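Local coordinates for protein separin (Saccharomyces cerevisiae, PDB 5U1T) that cleaves a cohesin subunit as a caspase-like cysteine protease at the onset of anaphase, releasing chromosomes for segregation, and is held inactive by securin until then, at residues 609-612 with 613-617. Numbering follows the deposited sequence.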
ATOM      1  N   LYS A 609      13.918  -4.878   8.618  1.00 50.16           N
ATOM      2  CA  LYS A 609      13.052  -4.630   7.479  1.00 53.05           C
ATOM      3  C   LYS A 609      11.600  -4.452   7.925  1.00 57.93           C
ATOM      4  O   LYS A 609      10.922  -3.513   7.490  1.00 59.94           O
ATOM      5  CB  LYS A 609      13.168  -5.754   6.452  1.00 57.40           C
ATOM      6  CG  LYS A 609      14.441  -5.664   5.623  1.00 61.14           C
ATOM      7  CD  LYS A 609      15.093  -7.023   5.370  1.00 66.88           C
ATOM      8  CE  LYS A 609      14.128  -8.048   4.786  1.00 57.18           C
ATOM      9  NZ  LYS A 609      14.888  -9.125   4.097  1.00 63.71           N
ATOM     10  N   MET A 610      11.136  -5.316   8.822  1.00 55.35           N
ATOM     11  CA  MET A 610       9.771  -5.228   9.325  1.00 55.61           C
ATOM     12  C   MET A 610       9.535  -3.958  10.180  1.00 58.76           C
ATOM     13  O   MET A 610       8.400  -3.497  10.336  1.00 54.93           O
ATOM     14  CB  MET A 610       9.439  -6.491  10.116  1.00 45.89           C
ATOM     15  CG  MET A 610       7.973  -6.793  10.304  1.00 47.45           C
ATOM     16  SD  MET A 610       6.835  -6.268   8.978  1.00 64.95           S
ATOM     17  CE  MET A 610       7.505  -6.980   7.441  1.00 55.83           C
ATOM     18  N   LEU A 611      10.618  -3.396  10.718  1.00 56.79           N
ATOM     19  CA  LEU A 611      10.546  -2.276  11.657  1.00 54.32           C
ATOM     20  C   LEU A 611      10.472  -0.965  10.898  1.00 59.56           C
ATOM     21  O   LEU A 611       9.675  -0.085  11.238  1.00 59.71           O
ATOM     22  CB  LEU A 611      11.763  -2.277  12.598  1.00 48.89           C
ATOM     23  CG  LEU A 611      11.888  -1.154  13.636  1.00 51.17           C
ATOM     24  CD1 LEU A 611      10.745  -1.208  14.632  1.00 48.88           C
ATOM     25  CD2 LEU A 611      13.215  -1.230  14.353  1.00 47.66           C
ATOM     26  N   LEU A 612      11.348  -0.844   9.899  1.00 56.79           N
ATOM     27  CA  LEU A 612      11.339   0.253   8.952  1.00 51.15           C
ATOM     28  C   LEU A 612       9.965   0.351   8.302  1.00 53.57           C
ATOM     29  O   LEU A 612       9.369   1.431   8.245  1.00 53.01           O
ATOM     30  CB  LEU A 612      12.410   0.057   7.884  1.00 48.01           C
ATOM     31  CG  LEU A 612      13.874   0.213   8.269  1.00 49.68           C
ATOM     32  CD1 LEU A 612      14.740  -0.029   7.071  1.00 50.81           C
ATOM     33  CD2 LEU A 612      14.142   1.587   8.824  1.00 50.03           C
ATOM     34  N   CYS A 613       9.464  -0.783   7.827  1.00 51.45           N
ATOM     35  CA  CYS A 613       8.157  -0.838   7.200  1.00 50.39           C
ATOM     36  C   CYS A 613       7.012  -0.475   8.147  1.00 54.69           C
ATOM     37  O   CYS A 613       6.043   0.151   7.721  1.00 60.07           O
ATOM     38  CB  CYS A 613       7.927  -2.223   6.605  1.00 47.70           C
ATOM     39  SG  CYS A 613       6.254  -2.590   6.056  1.00 52.58           S
ATOM     40  N   TYR A 614       7.101  -0.828   9.422  1.00 49.46           N
ATOM     41  CA  TYR A 614       6.010  -0.477  10.327  1.00 47.33           C
ATOM     42  C   TYR A 614       6.148   0.966  10.808  1.00 51.66           C
ATOM     43  O   TYR A 614       5.153   1.602  11.136  1.00 53.24           O
ATOM     44  CB  TYR A 614       5.952  -1.420  11.520  1.00 45.81           C
ATOM     45  CG  TYR A 614       4.615  -1.527  12.218  1.00 41.58           C
ATOM     46  CD1 TYR A 614       3.457  -1.817  11.508  1.00 42.66           C
ATOM     47  CD2 TYR A 614       4.518  -1.387  13.596  1.00 42.23           C
ATOM     48  CE1 TYR A 614       2.235  -1.955  12.145  1.00 41.29           C
ATOM     49  CE2 TYR A 614       3.298  -1.527  14.246  1.00 40.11           C
ATOM     50  CZ  TYR A 614       2.160  -1.806  13.508  1.00 42.14           C
ATOM     51  OH  TYR A 614       0.941  -1.941  14.126  1.00 48.87           O
ATOM     52  N   LEU A 615       7.377   1.468  10.874  1.00 51.26           N
ATOM     53  CA  LEU A 615       7.590   2.870  11.185  1.00 56.65           C
ATOM     54  C   LEU A 615       6.988   3.743  10.071  1.00 55.72           C
ATOM     55  O   LEU A 615       6.209   4.666  10.311  1.00 54.92           O
ATOM     56  CB  LEU A 615       9.080   3.185  11.346  1.00 50.67           C
ATOM     57  CG  LEU A 615       9.786   2.770  12.633  1.00 52.86           C
ATOM     58  CD1 LEU A 615      11.245   3.149  12.520  1.00 50.37           C
ATOM     59  CD2 LEU A 615       9.162   3.387  13.872  1.00 44.08           C
ATOM     60  N   ASN A 616       7.371   3.422   8.846  1.00 53.66           N
ATOM     61  CA  ASN A 616       6.901   4.116   7.672  1.00 52.09           C
ATOM     62  C   ASN A 616       5.380   4.087   7.495  1.00 53.28           C
ATOM     63  O   ASN A 616       4.765   5.089   7.159  1.00 59.25           O
ATOM     64  CB  ASN A 616       7.574   3.507   6.459  1.00 55.22           C
ATOM     65  CG  ASN A 616       6.982   3.983   5.178  1.00 54.60           C
ATOM     66  OD1 ASN A 616       5.884   3.564   4.786  1.00 49.65           O
ATOM     67  ND2 ASN A 616       7.717   4.843   4.489  1.00 56.39           N
ATOM     68  N   PHE A 617       4.774   2.936   7.713  1.00 52.54           N
ATOM     69  CA  PHE A 617       3.335   2.809   7.589  1.00 50.55           C
ATOM     70  C   PHE A 617       2.611   3.616   8.672  1.00 50.90           C
ATOM     71  O   PHE A 617       1.453   3.990   8.494  1.00 53.24           O
ATOM     72  CB  PHE A 617       2.967   1.327   7.634  1.00 48.98           C
ATOM     73  CG  PHE A 617       1.492   1.036   7.757  1.00 47.73           C
ATOM     74  CD1 PHE A 617       0.893   0.912   9.011  1.00 46.72           C
ATOM     75  CD2 PHE A 617       0.727   0.804   6.634  1.00 45.61           C
ATOM     76  CE1 PHE A 617      -0.445   0.603   9.135  1.00 47.41           C
ATOM     77  CE2 PHE A 617      -0.610   0.491   6.752  1.00 49.21           C
ATOM     78  CZ  PHE A 617      -1.204   0.405   8.009  1.00 47.38           C
TER
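Leu-611 and Leu-615, one helical turn apart on helix 602-617, come together at one point, CG of Leu-611 4.5 Å from CD1 of Leu-615, a loose apolar contact. The two branch differently. Leu-611 sends CG anti to its backbone N (chi1 178°), whereas in Leu-615 CG stands opposite its own carbonyl carbon and beside N (chi1 -77°), a rotation that turns the side chain back along the helix toward Leu-611. The carbonyl oxygen of Leu-611 accepts the amide of Leu-615, N to O 2.8 Å. Three further i to i+4 bonds continue the ladder. Cys-613 N to Lys-609 O (3.1 Å) and Asn-616 N to Leu-612 O (2.9 Å) run nearly straight; Tyr-614 N to Met-610 O (3.1 Å) is more bent, with an N-H...O angle of 136°. Beyond CB, the side chains of Tyr-614 and Asn-616 lead away from 609-612 to other helices. The result is a helix enclosed by neighbours on several faces, in an all-helical part of the chain away from the probable catalytic cysteine. Leu-612 and Cys-613 pack on Tyr-648 of helix 642-655, Met-610 and Tyr-614 on Met-570 of helix 557-572, and Leu-611 and Leu-615 on Thr-582 of helix 578-590, while Leu-611 and Leu-612 also meet Leu-627 of helix 621-633; the hydroxyl of Tyr-614 is hydrogen-bonded to the carbonyl oxygen of Leu-574.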